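Local coordinates for protein obscurin (Homo sapiens, PDB 4C4K) that serves as a giant muscle scaffold that probably combines Rho nucleotide exchange with serine/threonine kinase activity and carries an immunoglobulin domain near its start, at residues F51-D56 with Y60-L65; A22-Q27 with G73-R78; C26-V29 with T33-V36. One frame throughout, in Å; residues are numbered along the deposited sequence.

Interaction 1: residues F51-D56 with Y60-L65; sequences FRLAQD and YRLTIL. With EDO (1,2-ethanediol), chain G; EDO (1,2-ethanediol), chain F.
Gln55 runs alongside the ring of Tyr60, and the pair marks one end of an antiparallel hairpin. With CG anti to the backbone N (chi1 -179°) and the chain extended beyond it, the glutamine follows the ring's CD2–CE2 flank outward. CB lies 4.2 Å from Tyr60 CD2, CG moves up to CE2, and CD comes to 3.5 Å from Tyr60 CE2. At the tip OE1 still looks back on CE2, whereas NE2 reaches the level of the hydroxyl without bonding to it and is held instead by Gly57 O. Both side chains point the same way, with amide and ring planes 28° apart, and a water links OE1 and the hydroxyl weakly. Were Tyr60 an alanine, the extended glutamine would probably lose the surface it lies along, and a gap is likely to open beside Val36 and Ile28.

Farther along, backbone pairs Arg52–Thr63 and Ala54–Arg61 each exchange two hydrogen bonds. Thr63 N reaches Arg52 O at 2.8 Å, almost straight at 172°. On the face of Phe51 and Leu62 the contacts are apolar: Phe51 CE2 sits 3.8 Å from Ile64 CG2, and Leu53 CD2 is 3.9 Å from Leu62 CD1. On the other face Arg61 NH2 donates to O2 of a bound ethanediol at 3.0 Å. Thr63 OG1 bonds to Thr23 OG1 and shares a water with Arg52 O.

Strand 51-56 is the outer edge of its sheet within this chain. Strand 59-64 bonds on its far side to strand 22-31, while Leu53 and Leu62 turn to Trp38 and Ile64 to Tyr75, in the opposing sheet.

Interaction 2: residues A22-Q27 with G73-R78; sequences ATLSCQ and GQYVCR
Tyr75, whose ring base receives Leu24 from the opposite sheet, is held at its far end by a hydrogen bond from OH to the backbone O of Asp71, four residues earlier. This is the tyrosine corner familiar from Greek-key proteins, here in the Asp-x-Gly-x-Tyr-x-Cys sequence well known in immunoglobulin domains. The polar tip is thereby satisfied within an apolar interior, and the ring is fixed in place for its neighbours.

One methyl does all the touching from the leucine. Leu24 CD2 lies 3.6 Å from Tyr75 CG and 3.7 Å from Tyr75 CB, with CD1 and CD2 of the ring a little farther off on either side. The methyl therefore presses on the root of the ring and leaves its hydroxyl end to other partners. The two side chains cross at about a right angle, and Leu62 and Ile64 also pack on the tyrosine.

Two residues on, Cys26 and Cys77 occupy the positions that hold the canonical disulfide in many immunoglobulin domains. Their sulfurs meet at 3.6 Å, SG to SG, too far for a covalent bond. Cys26 SG stands between its backbone N and carbonyl carbon (chi1 53°) and Cys77 SG is anti to its N (chi1 -174°), settings that bring both sulfurs into the core and against each other. Nor would rotation alone readily close the bridge, since Cys26 CB and Cys77 CB are 5.7 Å apart. Phe7 packs on the first cysteine, Val36 and Trp38 on the second.

The sandwich is thus pinned by van der Waals packing where extracellular relatives often use a covalent link. Unjoined cysteines in an apolar core are consistent with the reducing interior of the muscle cell, where obscurin works.

Interaction 3: residues C26-V29 with T33-V36; sequences CQIV and TPQV
Where the chain leaves strand 22-31 for strand 35-40 it passes from one sheet of the immunoglobulin sandwich to the other, and Ile28 fills the inside of that crossing by packing on Pro34 and Val36. The isoleucine serves both partners with different branches. Its longer arm ends in CD1, which meets the valine tip to tip and settles equally against both methyls, 3.8 Å from Val36 CG1 and 3.8 Å from Val36 CG2. The shorter branch, CG2, is turned the other way and lies 3.9 Å from Pro34 CG, the two side chains meeting at a slant.

The first torsion explains the division of labour. With CG1 anti to the carbonyl carbon (chi1 -56°), the arm carrying CD1 heads for the valine, and CG2, anti to the backbone N, is left facing the proline ring. Beyond this the two segments hardly touch: Val29 C comes within 4.4 Å of Pro34 CD, and the CA atoms of Val29 and Thr33 are still 6.9 Å apart.

The two strands lie in different sheets, so this is not a hairpin. Their backbones bond to other parts of the chain: Ile28 with Asp58 in the turn before strand 59-64, Val29 with Arg6 of strand 3-14, and Gln35 with Arg80 of strand 73-80. The direct contact between the two segments is therefore side-chain packing. Further apolar groups complete the cluster, with Phe7, Ala79 and Cys77 against the isoleucine and Tyr60 against both Ile28 and Val36.

A beta-arch of this kind, its two arms in facing sheets and its interior packed with apolar side chains, is the B-to-C connection of the immunoglobulin fold, here closing one end of an I-set domain.

In the fold
From the N terminus, strand 22-31 opens two contacts at once, since interactions 2 and 3 share Cys26 and Gln27. Interaction 3 closes first, after only a short turn, as the chain passes to the second sheet. Interaction 1 follows in series, shutting the hairpin at the edge of the first sheet. Interaction 2 closes last, when strand 73-80 comes back opposite strand 22-31, so the hairpin of interaction 1 is nested inside its long loop. Backbone bonds from Ile64 to Ala22 and from Leu62 to Leu24 join the hairpin to strand 22-31, and Cys77 SG rests on Ile28 and Val36. Edge, centre and end of one sandwich thus share a core.

Interaction 1: residues F51-D56 with Y60-L65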
loop_
_atom_site.group_PDB
_atom_site.type_symbol
_atom_site.label_atom_id
_atom_site.label_comp_id
_atom_site.label_asym_id
_atom_site.label_seq_id
_atom_site.Cartn_x
_atom_site.Cartn_y
_atom_site.Cartn_z
ATOM N N PHE A 51 9.116 18.911 3.767
ATOM C CA PHE A 51 8.436 17.648 4.092
ATOM C C PHE A 51 7.956 17.715 5.513
ATOM O O PHE A 51 8.767 17.834 6.436
ATOM C CB PHE A 51 9.377 16.452 3.863
ATOM C CG PHE A 51 9.714 16.291 2.398
ATOM C CD1 PHE A 51 10.769 16.994 1.828
ATOM C CD2 PHE A 51 8.960 15.454 1.583
ATOM C CE1 PHE A 51 11.041 16.888 0.455
ATOM C CE2 PHE A 51 9.247 15.324 0.223
ATOM C CZ PHE A 51 10.280 16.051 -0.337
ATOM N N ARG A 52 6.626 17.697 5.692
ATOM C CA ARG A 52 6.032 17.821 7.023
ATOM C C ARG A 52 5.254 16.587 7.396
ATOM O O ARG A 52 4.343 16.209 6.685
ATOM C CB ARG A 52 5.134 19.068 7.106
ATOM C CG ARG A 52 5.774 20.310 6.513
ATOM C CD ARG A 52 6.984 20.747 7.314
ATOM N NE ARG A 52 7.490 22.040 6.864
ATOM C CZ ARG A 52 6.873 23.198 7.065
ATOM N NH1 ARG A 52 5.705 23.239 7.693
ATOM N NH2 ARG A 52 7.411 24.323 6.627
ATOM N N LEU A 53 5.608 15.985 8.518
ATOM C CA LEU A 53 4.966 14.779 9.019
ATOM C C LEU A 53 4.148 15.098 10.248
ATOM O O LEU A 53 4.591 15.867 11.110
ATOM C CB LEU A 53 6.022 13.717 9.340
ATOM C CG LEU A 53 6.820 13.205 8.156
ATOM C CD1 LEU A 53 8.175 12.682 8.612
ATOM C CD2 LEU A 53 6.090 12.098 7.467
ATOM N N ALA A 54 2.933 14.538 10.321
ATOM C CA ALA A 54 2.057 14.787 11.459
ATOM C C ALA A 54 1.108 13.630 11.670
ATOM O O ALA A 54 0.871 12.830 10.762
ATOM C CB ALA A 54 1.282 16.095 11.260
ATOM N N GLN A 55 0.588 13.549 12.884
ATOM C CA GLN A 55 -0.326 12.524 13.370
ATOM C C GLN A 55 -1.437 13.212 14.158
ATOM O O GLN A 55 -1.177 14.184 14.860
ATOM C CB GLN A 55 0.447 11.554 14.297
ATOM C CG GLN A 55 -0.382 10.412 14.868
ATOM C CD GLN A 55 0.377 9.556 15.842
ATOM O OE1 GLN A 55 1.613 9.604 15.936
ATOM N NE2 GLN A 55 -0.355 8.720 16.562
ATOM N N ASP A 56 -2.665 12.706 14.031
ATOM C CA ASP A 56 -3.842 13.155 14.788
ATOM C C ASP A 56 -4.715 11.916 15.013
ATOM O O ASP A 56 -5.531 11.558 14.164
ATOM C CB ASP A 56 -4.603 14.283 14.067
ATOM C CG ASP A 56 -5.634 14.991 14.936
ATOM O OD1 ASP A 56 -5.651 14.742 16.168
ATOM O OD2 ASP A 56 -6.417 15.807 14.387
ATOM N N TYR A 60 -2.563 9.844 9.774
ATOM C CA TYR A 60 -1.140 10.155 9.542
ATOM C C TYR A 60 -0.975 10.911 8.240
ATOM O O TYR A 60 -1.551 10.535 7.224
ATOM C CB TYR A 60 -0.304 8.869 9.527
ATOM C CG TYR A 60 -0.391 8.109 10.830
ATOM C CD1 TYR A 60 -1.482 7.289 11.109
ATOM C CD2 TYR A 60 0.614 8.205 11.784
ATOM C CE1 TYR A 60 -1.559 6.567 12.299
ATOM C CE2 TYR A 60 0.546 7.491 12.983
ATOM C CZ TYR A 60 -0.555 6.689 13.243
ATOM O OH TYR A 60 -0.643 5.979 14.414
ATOM N N ARG A 61 -0.154 11.954 8.270
ATOM C CA ARG A 61 0.012 12.854 7.144
ATOM C C ARG A 61 1.475 13.122 6.778
ATOM O O ARG A 61 2.352 13.240 7.641
ATOM C CB ARG A 61 -0.700 14.182 7.491
ATOM C CG ARG A 61 -0.799 15.231 6.371
ATOM C CD ARG A 61 -1.718 16.405 6.750
ATOM N NE ARG A 61 -3.030 15.894 7.173
ATOM C CZ ARG A 61 -3.981 15.457 6.348
ATOM N NH1 ARG A 61 -3.835 15.573 5.031
ATOM N NH2 ARG A 61 -5.107 14.955 6.835
ATOM N N LEU A 62 1.700 13.241 5.464
ATOM C CA LEU A 62 2.906 13.722 4.820
ATOM C C LEU A 62 2.497 14.883 3.916
ATOM O O LEU A 62 1.814 14.664 2.917
ATOM C CB LEU A 62 3.635 12.639 4.004
ATOM C CG LEU A 62 4.854 13.152 3.164
ATOM C CD1 LEU A 62 5.880 13.922 4.054
ATOM C CD2 LEU A 62 5.514 12.011 2.420
ATOM N N THR A 63 2.917 16.118 4.260
ATOM C CA THR A 63 2.627 17.278 3.415
ATOM C C THR A 63 3.915 17.669 2.724
ATOM O O THR A 63 4.946 17.747 3.370
ATOM C CB THR A 63 2.056 18.454 4.239
ATOM O OG1 THR A 63 0.822 18.033 4.811
ATOM C CG2 THR A 63 1.820 19.704 3.390
ATOM N N ILE A 64 3.855 17.923 1.423
ATOM C CA ILE A 64 5.039 18.337 0.644
ATOM C C ILE A 64 4.806 19.747 0.182
ATOM O O ILE A 64 3.829 19.994 -0.525
ATOM C CB ILE A 64 5.336 17.352 -0.538
ATOM C CG1 ILE A 64 5.388 15.900 -0.006
ATOM C CG2 ILE A 64 6.650 17.733 -1.251
ATOM C CD1 ILE A 64 5.348 14.759 -1.095
ATOM N N LEU A 65 5.715 20.671 0.554
ATOM C CA LEU A 65 5.589 22.063 0.211
ATOM C C LEU A 65 6.494 22.419 -0.943
ATOM O O LEU A 65 7.555 21.812 -1.106
ATOM C CB LEU A 65 5.914 22.943 1.420
ATOM C CG LEU A 65 5.066 22.726 2.707
ATOM C CD1 LEU A 65 5.487 23.735 3.782
ATOM C CD2 LEU A 65 3.561 22.930 2.427
HETATM C C1 EDO G . -2.593 15.043 10.903
HETATM O O1 EDO G . -2.280 16.098 10.023
HETATM C C2 EDO G . -3.594 14.172 10.169
HETATM O O2 EDO G . -4.705 14.980 9.761
HETATM C C1 EDO F . 3.606 10.802 11.031
HETATM O O1 EDO F . 4.221 10.001 12.021
HETATM C C2 EDO F . 3.592 10.005 9.714
HETATM O O2 EDO F . 2.943 10.792 8.735
HETATM O O HOH W 1 1.522 17.434 7.392
HETATM O O HOH W 2 2.433 6.214 15.900
#

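Interaction 2: residues A22-Q27 with G73-R78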
loop_
_atom_site.group_PDB
_atom_site.type_symbol
_atom_site.label_atom_id
_atom_site.label_comp_id
_atom_site.label_asym_id
_atom_site.label_seq_id
_atom_site.Cartn_x
_atom_site.Cartn_y
_atom_site.Cartn_z
ATOM N N ALA A 22 1.321 19.495 -1.907
ATOM C CA ALA A 22 0.568 18.263 -1.887
ATOM C C ALA A 22 0.460 17.757 -0.457
ATOM O O ALA A 22 1.312 18.046 0.360
ATOM C CB ALA A 22 1.246 17.211 -2.766
ATOM N N THR A 23 -0.583 16.991 -0.167
ATOM C CA THR A 23 -0.742 16.337 1.121
ATOM C C THR A 23 -1.174 14.924 0.868
ATOM O O THR A 23 -1.998 14.658 -0.010
ATOM C CB THR A 23 -1.538 17.157 2.163
ATOM O OG1 THR A 23 -1.379 16.542 3.431
ATOM C CG2 THR A 23 -3.002 17.261 1.843
ATOM N N LEU A 24 -0.538 14.013 1.595
ATOM C CA LEU A 24 -0.714 12.572 1.532
ATOM C C LEU A 24 -1.180 12.143 2.907
ATOM O O LEU A 24 -0.583 12.532 3.910
ATOM C CB LEU A 24 0.650 11.910 1.187
ATOM C CG LEU A 24 1.073 11.828 -0.327
ATOM C CD1 LEU A 24 1.113 13.187 -1.026
ATOM C CD2 LEU A 24 2.411 11.165 -0.476
ATOM N N SER A 25 -2.273 11.383 2.971
ATOM C CA SER A 25 -2.798 10.932 4.259
ATOM C C SER A 25 -3.430 9.557 4.198
ATOM O O SER A 25 -3.846 9.092 3.126
ATOM C CB SER A 25 -3.818 11.933 4.807
ATOM O OG SER A 25 -4.975 11.908 3.995
ATOM N N CYS A 26 -3.500 8.915 5.364
ATOM C CA CYS A 26 -4.179 7.639 5.564
ATOM C C CYS A 26 -4.521 7.399 7.018
ATOM O O CYS A 26 -3.939 8.001 7.914
ATOM C CB CYS A 26 -3.396 6.477 4.975
ATOM S SG CYS A 26 -1.695 6.410 5.534
ATOM N N GLN A 27 -5.471 6.510 7.237
ATOM C CA GLN A 27 -5.962 6.145 8.539
ATOM C C GLN A 27 -5.467 4.751 8.841
ATOM O O GLN A 27 -5.706 3.822 8.059
ATOM C CB GLN A 27 -7.485 6.202 8.542
ATOM C CG GLN A 27 -8.048 6.150 9.949
ATOM C CD GLN A 27 -9.507 6.484 9.996
ATOM O OE1 GLN A 27 -10.221 6.442 8.990
ATOM N NE2 GLN A 27 -9.972 6.827 11.179
ATOM N N GLY A 73 6.498 10.553 -8.171
ATOM C CA GLY A 73 6.793 9.143 -7.990
ATOM C C GLY A 73 5.887 8.459 -7.001
ATOM O O GLY A 73 4.791 8.936 -6.710
ATOM N N GLN A 74 6.343 7.326 -6.503
ATOM C CA GLN A 74 5.566 6.505 -5.604
ATOM C C GLN A 74 6.017 6.685 -4.176
ATOM O O GLN A 74 7.204 6.547 -3.869
ATOM C CB GLN A 74 5.684 5.026 -6.038
ATOM C CG GLN A 74 4.696 4.125 -5.342
ATOM C CD GLN A 74 5.018 2.688 -5.589
ATOM O OE1 GLN A 74 5.791 2.088 -4.855
ATOM N NE2 GLN A 74 4.457 2.121 -6.645
ATOM N N TYR A 75 5.062 6.973 -3.299
ATOM C CA TYR A 75 5.312 7.090 -1.868
ATOM C C TYR A 75 4.718 5.861 -1.210
ATOM O O TYR A 75 3.574 5.534 -1.480
ATOM C CB TYR A 75 4.696 8.380 -1.298
ATOM C CG TYR A 75 5.431 9.619 -1.768
ATOM C CD1 TYR A 75 5.229 10.130 -3.050
ATOM C CD2 TYR A 75 6.338 10.275 -0.938
ATOM C CE1 TYR A 75 5.930 11.245 -3.503
ATOM C CE2 TYR A 75 7.040 11.398 -1.381
ATOM C CZ TYR A 75 6.834 11.874 -2.666
ATOM O OH TYR A 75 7.539 12.951 -3.138
ATOM N N VAL A 76 5.474 5.175 -0.346
ATOM C CA VAL A 76 4.951 4.000 0.345
ATOM C C VAL A 76 4.740 4.392 1.807
ATOM O O VAL A 76 5.631 4.994 2.415
ATOM C CB VAL A 76 5.912 2.769 0.208
ATOM C CG1 VAL A 76 5.384 1.559 0.992
ATOM C CG2 VAL A 76 6.124 2.404 -1.263
ATOM N N CYS A 77 3.568 4.072 2.367
ATOM C CA CYS A 77 3.337 4.286 3.783
ATOM C C CYS A 77 3.541 2.957 4.485
ATOM O O CYS A 77 2.983 1.943 4.054
ATOM C CB CYS A 77 1.950 4.850 4.050
ATOM S SG CYS A 77 1.690 5.290 5.781
ATOM N N ARG A 78 4.385 2.946 5.534
ATOM C CA ARG A 78 4.727 1.746 6.293
ATOM C C ARG A 78 4.294 1.927 7.741
ATOM O O ARG A 78 4.655 2.923 8.360
ATOM C CB ARG A 78 6.244 1.456 6.165
ATOM C CG ARG A 78 6.763 0.248 6.959
ATOM C CD ARG A 78 8.278 0.130 6.837
ATOM N NE ARG A 78 8.805 -0.991 7.620
ATOM C CZ ARG A 78 9.705 -0.885 8.597
ATOM N NH1 ARG A 78 10.212 0.302 8.918
ATOM N NH2 ARG A 78 10.109 -1.965 9.256
#

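Interaction 3: residues C26-V29 with T33-V36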
loop_
_atom_site.group_PDB
_atom_site.type_symbol
_atom_site.label_atom_id
_atom_site.label_comp_id
_atom_site.label_asym_id
_atom_site.label_seq_id
_atom_site.Cartn_x
_atom_site.Cartn_y
_atom_site.Cartn_z
ATOM N N CYS A 26 -3.500 8.915 5.364
ATOM C CA CYS A 26 -4.179 7.639 5.564
ATOM C C CYS A 26 -4.521 7.399 7.018
ATOM O O CYS A 26 -3.939 8.001 7.914
ATOM C CB CYS A 26 -3.396 6.477 4.975
ATOM S SG CYS A 26 -1.695 6.410 5.534
ATOM N N GLN A 27 -5.471 6.510 7.237
ATOM C CA GLN A 27 -5.962 6.145 8.539
ATOM C C GLN A 27 -5.467 4.751 8.841
ATOM O O GLN A 27 -5.706 3.822 8.059
ATOM C CB GLN A 27 -7.485 6.202 8.542
ATOM C CG GLN A 27 -8.048 6.150 9.949
ATOM C CD GLN A 27 -9.507 6.484 9.996
ATOM O OE1 GLN A 27 -10.221 6.442 8.990
ATOM N NE2 GLN A 27 -9.972 6.827 11.179
ATOM N N ILE A 28 -4.710 4.622 9.939
ATOM C CA ILE A 28 -4.059 3.362 10.328
ATOM C C ILE A 28 -4.358 3.035 11.799
ATOM O O ILE A 28 -4.201 3.902 12.649
ATOM C CB ILE A 28 -2.510 3.463 10.105
ATOM C CG1 ILE A 28 -2.121 3.842 8.651
ATOM C CG2 ILE A 28 -1.810 2.178 10.547
ATOM C CD1 ILE A 28 -0.727 4.464 8.488
ATOM N N VAL A 29 -4.666 1.758 12.104
ATOM C CA VAL A 29 -4.909 1.286 13.476
ATOM C C VAL A 29 -4.052 0.050 13.740
ATOM O O VAL A 29 -3.665 -0.636 12.794
ATOM C CB VAL A 29 -6.415 1.021 13.805
ATOM C CG1 VAL A 29 -7.222 2.326 13.880
ATOM C CG2 VAL A 29 -7.049 0.013 12.838
ATOM N N THR A 33 0.017 0.865 19.297
ATOM C CA THR A 33 -0.047 1.922 18.282
ATOM C C THR A 33 1.185 1.841 17.372
ATOM O O THR A 33 2.314 1.799 17.876
ATOM C CB THR A 33 -0.234 3.309 18.920
ATOM O OG1 THR A 33 -1.445 3.291 19.669
ATOM C CG2 THR A 33 -0.325 4.400 17.883
ATOM N N PRO A 34 0.985 1.718 16.037
ATOM C CA PRO A 34 2.143 1.485 15.162
ATOM C C PRO A 34 2.990 2.713 14.908
ATOM O O PRO A 34 2.471 3.822 14.907
ATOM C CB PRO A 34 1.513 1.003 13.841
ATOM C CG PRO A 34 0.127 1.585 13.844
ATOM C CD PRO A 34 -0.296 1.643 15.292
ATOM N N GLN A 35 4.288 2.487 14.650
ATOM C CA GLN A 35 5.251 3.484 14.227
ATOM C C GLN A 35 4.983 3.624 12.721
ATOM O O GLN A 35 4.977 2.621 11.992
ATOM C CB GLN A 35 6.674 2.948 14.475
ATOM C CG GLN A 35 7.801 3.936 14.156
ATOM C CD GLN A 35 9.178 3.368 14.443
ATOM O OE1 GLN A 35 9.405 2.663 15.436
ATOM N NE2 GLN A 35 10.139 3.696 13.594
ATOM N N VAL A 36 4.712 4.843 12.262
ATOM C CA VAL A 36 4.386 5.085 10.852
ATOM C C VAL A 36 5.462 5.916 10.174
ATOM O O VAL A 36 5.887 6.927 10.711
ATOM C CB VAL A 36 2.963 5.689 10.685
ATOM C CG1 VAL A 36 2.657 6.075 9.236
ATOM C CG2 VAL A 36 1.892 4.758 11.261
#